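Local coordinates for protein levoglucosan dehydrogenase (Pseudarthrobacter phenanthrenivorans, PDB 6A3F) that oxidises the anhydrosugar levoglucosan to 3-dehydrolevoglucosan with NAD(+) as the hydride acceptor, working as a homotetramer of the Gfo/Idh/MocA family, at residues L24-H38 with I88-T101. Residues are numbered along the deposited sequence; the frame is centred on the assembly and turned at random.
Sequences LNVGLIGGGFMGKAH and IIDDPDIHVVDIAT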
loop_
_atom_site.group_PDB
_atom_site.type_symbol
_atom_site.label_atom_id
_atom_site.label_comp_id
_atom_site.label_asym_id
_atom_site.label_seq_id
_atom_site.Cartn_x
_atom_site.Cartn_y
_atom_site.Cartn_z
ATOM N N LEU B 24 -33.285 -27.808 -8.973
ATOM C CA LEU B 24 -33.779 -27.417 -7.648
ATOM C C LEU B 24 -34.388 -26.009 -7.749
ATOM O O LEU B 24 -33.721 -25.031 -8.150
ATOM C CB LEU B 24 -32.651 -27.473 -6.615
ATOM C CG LEU B 24 -32.195 -28.866 -6.176
ATOM C CD1 LEU B 24 -30.914 -28.766 -5.408
ATOM C CD2 LEU B 24 -33.237 -29.584 -5.327
ATOM N N ASN B 25 -35.680 -25.933 -7.418
ATOM C CA ASN B 25 -36.470 -24.744 -7.598
ATOM C C ASN B 25 -36.288 -23.876 -6.350
ATOM O O ASN B 25 -36.586 -24.283 -5.229
ATOM C CB ASN B 25 -37.945 -25.074 -7.871
ATOM C CG ASN B 25 -38.185 -25.715 -9.220
ATOM O OD1 ASN B 25 -37.609 -25.318 -10.223
ATOM N ND2 ASN B 25 -39.088 -26.679 -9.271
ATOM N N VAL B 26 -35.809 -22.664 -6.591
ATOM C CA VAL B 26 -35.550 -21.679 -5.540
ATOM C C VAL B 26 -36.694 -20.681 -5.478
ATOM O O VAL B 26 -37.066 -20.096 -6.512
ATOM C CB VAL B 26 -34.232 -20.911 -5.790
ATOM C CG1 VAL B 26 -34.000 -19.842 -4.737
ATOM C CG2 VAL B 26 -33.052 -21.860 -5.886
ATOM N N GLY B 27 -37.158 -20.462 -4.252
ATOM C CA GLY B 27 -37.967 -19.322 -3.907
ATOM C C GLY B 27 -37.171 -18.288 -3.124
ATOM O O GLY B 27 -36.705 -18.590 -2.041
ATOM N N LEU B 28 -36.993 -17.105 -3.692
ATOM C CA LEU B 28 -36.333 -15.968 -3.024
ATOM C C LEU B 28 -37.401 -15.071 -2.396
ATOM O O LEU B 28 -38.320 -14.637 -3.066
ATOM C CB LEU B 28 -35.530 -15.214 -4.091
ATOM C CG LEU B 28 -34.871 -13.900 -3.685
ATOM C CD1 LEU B 28 -33.861 -14.133 -2.583
ATOM C CD2 LEU B 28 -34.191 -13.237 -4.865
ATOM N N ILE B 29 -37.262 -14.804 -1.115
ATOM C CA ILE B 29 -38.190 -13.924 -0.403
ATOM C C ILE B 29 -37.434 -12.641 -0.074
ATOM O O ILE B 29 -36.476 -12.684 0.725
ATOM C CB ILE B 29 -38.727 -14.627 0.865
ATOM C CG1 ILE B 29 -39.405 -15.949 0.500
ATOM C CG2 ILE B 29 -39.634 -13.700 1.664
ATOM C CD1 ILE B 29 -39.755 -16.814 1.693
ATOM N N GLY B 30 -37.843 -11.539 -0.721
ATOM C CA GLY B 30 -37.332 -10.199 -0.436
ATOM C C GLY B 30 -35.959 -9.978 -1.069
ATOM O O GLY B 30 -35.737 -10.355 -2.182
ATOM N N GLY B 31 -35.038 -9.355 -0.351
ATOM C CA GLY B 31 -33.694 -9.170 -0.870
ATOM C C GLY B 31 -33.363 -7.727 -1.180
ATOM O O GLY B 31 -32.187 -7.417 -1.300
ATOM N N GLY B 32 -34.358 -6.851 -1.294
ATOM C CA GLY B 32 -34.087 -5.415 -1.633
ATOM C C GLY B 32 -33.378 -5.242 -2.983
ATOM O O GLY B 32 -33.603 -6.020 -3.944
ATOM N N PHE B 33 -32.489 -4.257 -3.076
ATOM C CA PHE B 33 -31.720 -4.041 -4.348
ATOM C C PHE B 33 -30.793 -5.245 -4.610
ATOM O O PHE B 33 -30.602 -5.733 -5.804
ATOM C CB PHE B 33 -30.916 -2.737 -4.285
ATOM C CG PHE B 33 -31.727 -1.496 -4.000
ATOM C CD1 PHE B 33 -33.080 -1.426 -4.318
ATOM C CD2 PHE B 33 -31.127 -0.380 -3.429
ATOM C CE1 PHE B 33 -33.815 -0.278 -4.058
ATOM C CE2 PHE B 33 -31.864 0.768 -3.172
ATOM C CZ PHE B 33 -33.205 0.818 -3.487
ATOM N N MET B 34 -30.292 -5.727 -3.458
ATOM C CA MET B 34 -29.288 -6.790 -3.369
ATOM C C MET B 34 -29.843 -8.148 -3.806
ATOM O O MET B 34 -29.107 -9.136 -3.782
ATOM C CB MET B 34 -28.733 -6.889 -1.949
ATOM C CG MET B 34 -27.728 -5.799 -1.649
ATOM S SD MET B 34 -26.354 -5.771 -2.870
ATOM C CE MET B 34 -25.350 -7.102 -2.198
ATOM N N GLY B 35 -31.099 -8.234 -4.220
ATOM C CA GLY B 35 -31.607 -9.445 -4.888
ATOM C C GLY B 35 -30.788 -9.824 -6.121
ATOM O O GLY B 35 -30.678 -11.014 -6.451
ATOM N N LYS B 36 -30.167 -8.831 -6.757
ATOM C CA LYS B 36 -29.281 -9.079 -7.899
ATOM C C LYS B 36 -28.157 -10.046 -7.472
ATOM O O LYS B 36 -27.713 -10.899 -8.277
ATOM C CB LYS B 36 -28.738 -7.778 -8.516
ATOM C CG LYS B 36 -27.770 -6.959 -7.660
ATOM C CD LYS B 36 -27.082 -5.806 -8.378
ATOM C CE LYS B 36 -27.881 -4.527 -8.349
ATOM N NZ LYS B 36 -27.162 -3.400 -8.993
ATOM N N ALA B 37 -27.699 -9.976 -6.223
ATOM C CA ALA B 37 -26.561 -10.815 -5.855
ATOM C C ALA B 37 -26.997 -12.286 -5.717
ATOM O O ALA B 37 -26.236 -13.233 -6.037
ATOM C CB ALA B 37 -25.984 -10.304 -4.549
ATOM N N HIS B 38 -28.220 -12.469 -5.172
ATOM C CA HIS B 38 -28.857 -13.789 -5.059
ATOM C C HIS B 38 -29.101 -14.389 -6.452
ATOM O O HIS B 38 -28.738 -15.530 -6.702
ATOM C CB HIS B 38 -30.138 -13.692 -4.213
ATOM C CG HIS B 38 -29.920 -13.224 -2.813
ATOM N ND1 HIS B 38 -30.014 -14.067 -1.720
ATOM C CD2 HIS B 38 -29.677 -11.986 -2.317
ATOM C CE1 HIS B 38 -29.796 -13.380 -0.627
ATOM N NE2 HIS B 38 -29.590 -12.099 -0.967
ATOM N N ILE B 88 -45.122 -19.859 -1.158
ATOM C CA ILE B 88 -43.860 -20.478 -1.531
ATOM C C ILE B 88 -43.601 -21.655 -0.591
ATOM O O ILE B 88 -43.296 -22.747 -1.066
ATOM C CB ILE B 88 -42.690 -19.463 -1.511
ATOM C CG1 ILE B 88 -42.846 -18.389 -2.583
ATOM C CG2 ILE B 88 -41.386 -20.216 -1.673
ATOM C CD1 ILE B 88 -41.855 -17.226 -2.489
ATOM N N ILE B 89 -43.693 -21.411 0.720
ATOM C CA ILE B 89 -43.480 -22.436 1.756
ATOM C C ILE B 89 -44.441 -23.617 1.471
ATOM O O ILE B 89 -44.054 -24.770 1.636
ATOM C CB ILE B 89 -43.696 -21.841 3.177
ATOM C CG1 ILE B 89 -42.674 -20.772 3.611
ATOM C CG2 ILE B 89 -43.825 -22.937 4.235
ATOM C CD1 ILE B 89 -41.389 -20.693 2.818
ATOM N N ASP B 90 -45.688 -23.368 1.063
ATOM C CA ASP B 90 -46.687 -24.491 0.856
ATOM C C ASP B 90 -46.678 -25.145 -0.541
ATOM O O ASP B 90 -47.505 -26.017 -0.849
ATOM C CB ASP B 90 -48.116 -24.026 1.178
ATOM C CG ASP B 90 -48.254 -23.561 2.614
ATOM O OD1 ASP B 90 -47.524 -24.063 3.468
ATOM O OD2 ASP B 90 -49.051 -22.656 2.898
ATOM N N ASP B 91 -45.730 -24.762 -1.389
ATOM C CA ASP B 91 -45.713 -25.247 -2.757
ATOM C C ASP B 91 -44.813 -26.427 -2.695
ATOM O O ASP B 91 -43.630 -26.263 -2.441
ATOM C CB ASP B 91 -45.208 -24.171 -3.710
ATOM C CG ASP B 91 -45.127 -24.602 -5.154
ATOM O OD1 ASP B 91 -45.124 -25.815 -5.449
ATOM O OD2 ASP B 91 -45.016 -23.667 -6.005
ATOM N N PRO B 92 -45.362 -27.628 -2.940
ATOM C CA PRO B 92 -44.503 -28.767 -2.752
ATOM C C PRO B 92 -43.383 -28.826 -3.798
ATOM O O PRO B 92 -42.461 -29.588 -3.604
ATOM C CB PRO B 92 -45.443 -29.972 -2.867
ATOM C CG PRO B 92 -46.445 -29.523 -3.874
ATOM C CD PRO B 92 -46.653 -28.056 -3.532
ATOM N N ASP B 93 -43.438 -28.020 -4.852
ATOM C CA ASP B 93 -42.413 -28.051 -5.902
ATOM C C ASP B 93 -41.284 -27.043 -5.739
ATOM O O ASP B 93 -40.488 -26.845 -6.680
ATOM C CB ASP B 93 -43.074 -27.794 -7.263
ATOM C CG ASP B 93 -43.949 -28.951 -7.672
ATOM O OD1 ASP B 93 -43.524 -30.114 -7.488
ATOM O OD2 ASP B 93 -45.074 -28.697 -8.125
ATOM N N ILE B 94 -41.316 -26.310 -4.635
ATOM C CA ILE B 94 -40.162 -25.481 -4.260
ATOM C C ILE B 94 -39.244 -26.303 -3.358
ATOM O O ILE B 94 -39.701 -26.876 -2.365
ATOM C CB ILE B 94 -40.631 -24.185 -3.602
ATOM C CG1 ILE B 94 -41.532 -23.399 -4.556
ATOM C CG2 ILE B 94 -39.453 -23.368 -3.070
ATOM C CD1 ILE B 94 -40.859 -22.870 -5.779
ATOM N N HIS B 95 -37.961 -26.380 -3.723
ATOM C CA HIS B 95 -37.001 -27.195 -2.994
ATOM C C HIS B 95 -36.189 -26.354 -2.006
ATOM O O HIS B 95 -35.819 -26.854 -0.967
ATOM C CB HIS B 95 -36.114 -27.957 -3.963
ATOM C CG HIS B 95 -36.896 -28.722 -4.970
ATOM N ND1 HIS B 95 -37.040 -28.282 -6.270
ATOM C CD2 HIS B 95 -37.640 -29.850 -4.847
ATOM C CE1 HIS B 95 -37.800 -29.136 -6.925
ATOM N NE2 HIS B 95 -38.187 -30.094 -6.066
ATOM N N VAL B 96 -35.961 -25.087 -2.345
ATOM C CA VAL B 96 -35.035 -24.210 -1.617
ATOM C C VAL B 96 -35.716 -22.872 -1.337
ATOM O O VAL B 96 -36.231 -22.231 -2.251
ATOM C CB VAL B 96 -33.737 -23.989 -2.422
ATOM C CG1 VAL B 96 -32.829 -23.005 -1.716
ATOM C CG2 VAL B 96 -32.989 -25.298 -2.684
ATOM N N VAL B 97 -35.639 -22.430 -0.092
ATOM C CA VAL B 97 -36.085 -21.111 0.273
ATOM C C VAL B 97 -34.885 -20.230 0.659
ATOM O O VAL B 97 -34.086 -20.616 1.521
ATOM C CB VAL B 97 -37.091 -21.204 1.424
ATOM C CG1 VAL B 97 -37.534 -19.848 1.918
ATOM C CG2 VAL B 97 -38.274 -22.051 0.988
ATOM N N ASP B 98 -34.794 -19.113 -0.052
ATOM C CA ASP B 98 -33.786 -18.062 0.172
ATOM C C ASP B 98 -34.463 -16.907 0.906
ATOM O O ASP B 98 -35.268 -16.184 0.319
ATOM C CB ASP B 98 -33.185 -17.571 -1.154
ATOM C CG ASP B 98 -31.997 -16.625 -0.982
ATOM O OD1 ASP B 98 -31.936 -15.941 0.066
ATOM O OD2 ASP B 98 -31.129 -16.569 -1.909
ATOM N N ILE B 99 -34.100 -16.749 2.185
ATOM C CA ILE B 99 -34.682 -15.734 3.046
ATOM C C ILE B 99 -33.742 -14.518 3.085
ATOM O O ILE B 99 -32.683 -14.538 3.756
ATOM C CB ILE B 99 -34.960 -16.258 4.465
ATOM C CG1 ILE B 99 -35.691 -17.600 4.498
ATOM C CG2 ILE B 99 -35.712 -15.174 5.247
ATOM C CD1 ILE B 99 -35.857 -18.137 5.879
ATOM N N ALA B 100 -34.164 -13.429 2.431
ATOM C CA ALA B 100 -33.362 -12.246 2.338
ATOM C C ALA B 100 -34.161 -11.029 2.832
ATOM O O ALA B 100 -33.982 -9.939 2.362
ATOM C CB ALA B 100 -32.913 -12.063 0.923
ATOM N N THR B 101 -35.044 -11.235 3.786
ATOM C CA THR B 101 -35.765 -10.123 4.390
ATOM C C THR B 101 -34.915 -9.493 5.510
ATOM O O THR B 101 -33.939 -10.103 6.024
ATOM C CB THR B 101 -37.067 -10.635 5.038
ATOM O OG1 THR B 101 -36.712 -11.455 6.154
ATOM C CG2 THR B 101 -37.958 -11.461 4.126
#
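H38 ND1 gives its N-H to D98 OD2 at 2.7 Å, joining helix 35-48 of a Rossmann fold to strand 96-100, the neighbour of strand 23-30 in the parallel sheet. ND1 comes to the syn side, tilted from the carboxylate plane, while OD2 stays close to the imidazole plane; the two planes stand 53° apart. With chi1 at -172°, the D98 side chain swings away from its own amide nitrogen and runs alongside L28, whose CD1 packs 3.5 Å from D98 CG; Y42 also hydrogen-bonds OD2. The backbones of 24-30 and 96-100 pair in parallel, G27 N reaching V96 O at 2.8 Å and D98 N reaching G27 O. On the other sheet face, I29 CD1 meets V97 CG1 at 3.8 Å, while bare G27 leaves room for I88 CG2. At the strand entrance N25 is gripped repeatedly: N25 N meets H95 ND1 in the imidazole plane (2.9 Å, 178°), its O accepts from H95 N and V96 N, and ND2 donates to D93 O. A100 CB presses on G31 CA (3.5 Å) in the GxGxxG-like strand-to-helix connection carrying NADH-binding F33 and M34. Bonding of buried OD2 by H38 and Y42, both from helix 35-48, ties helix to sheet and probably favours a charged carboxylate.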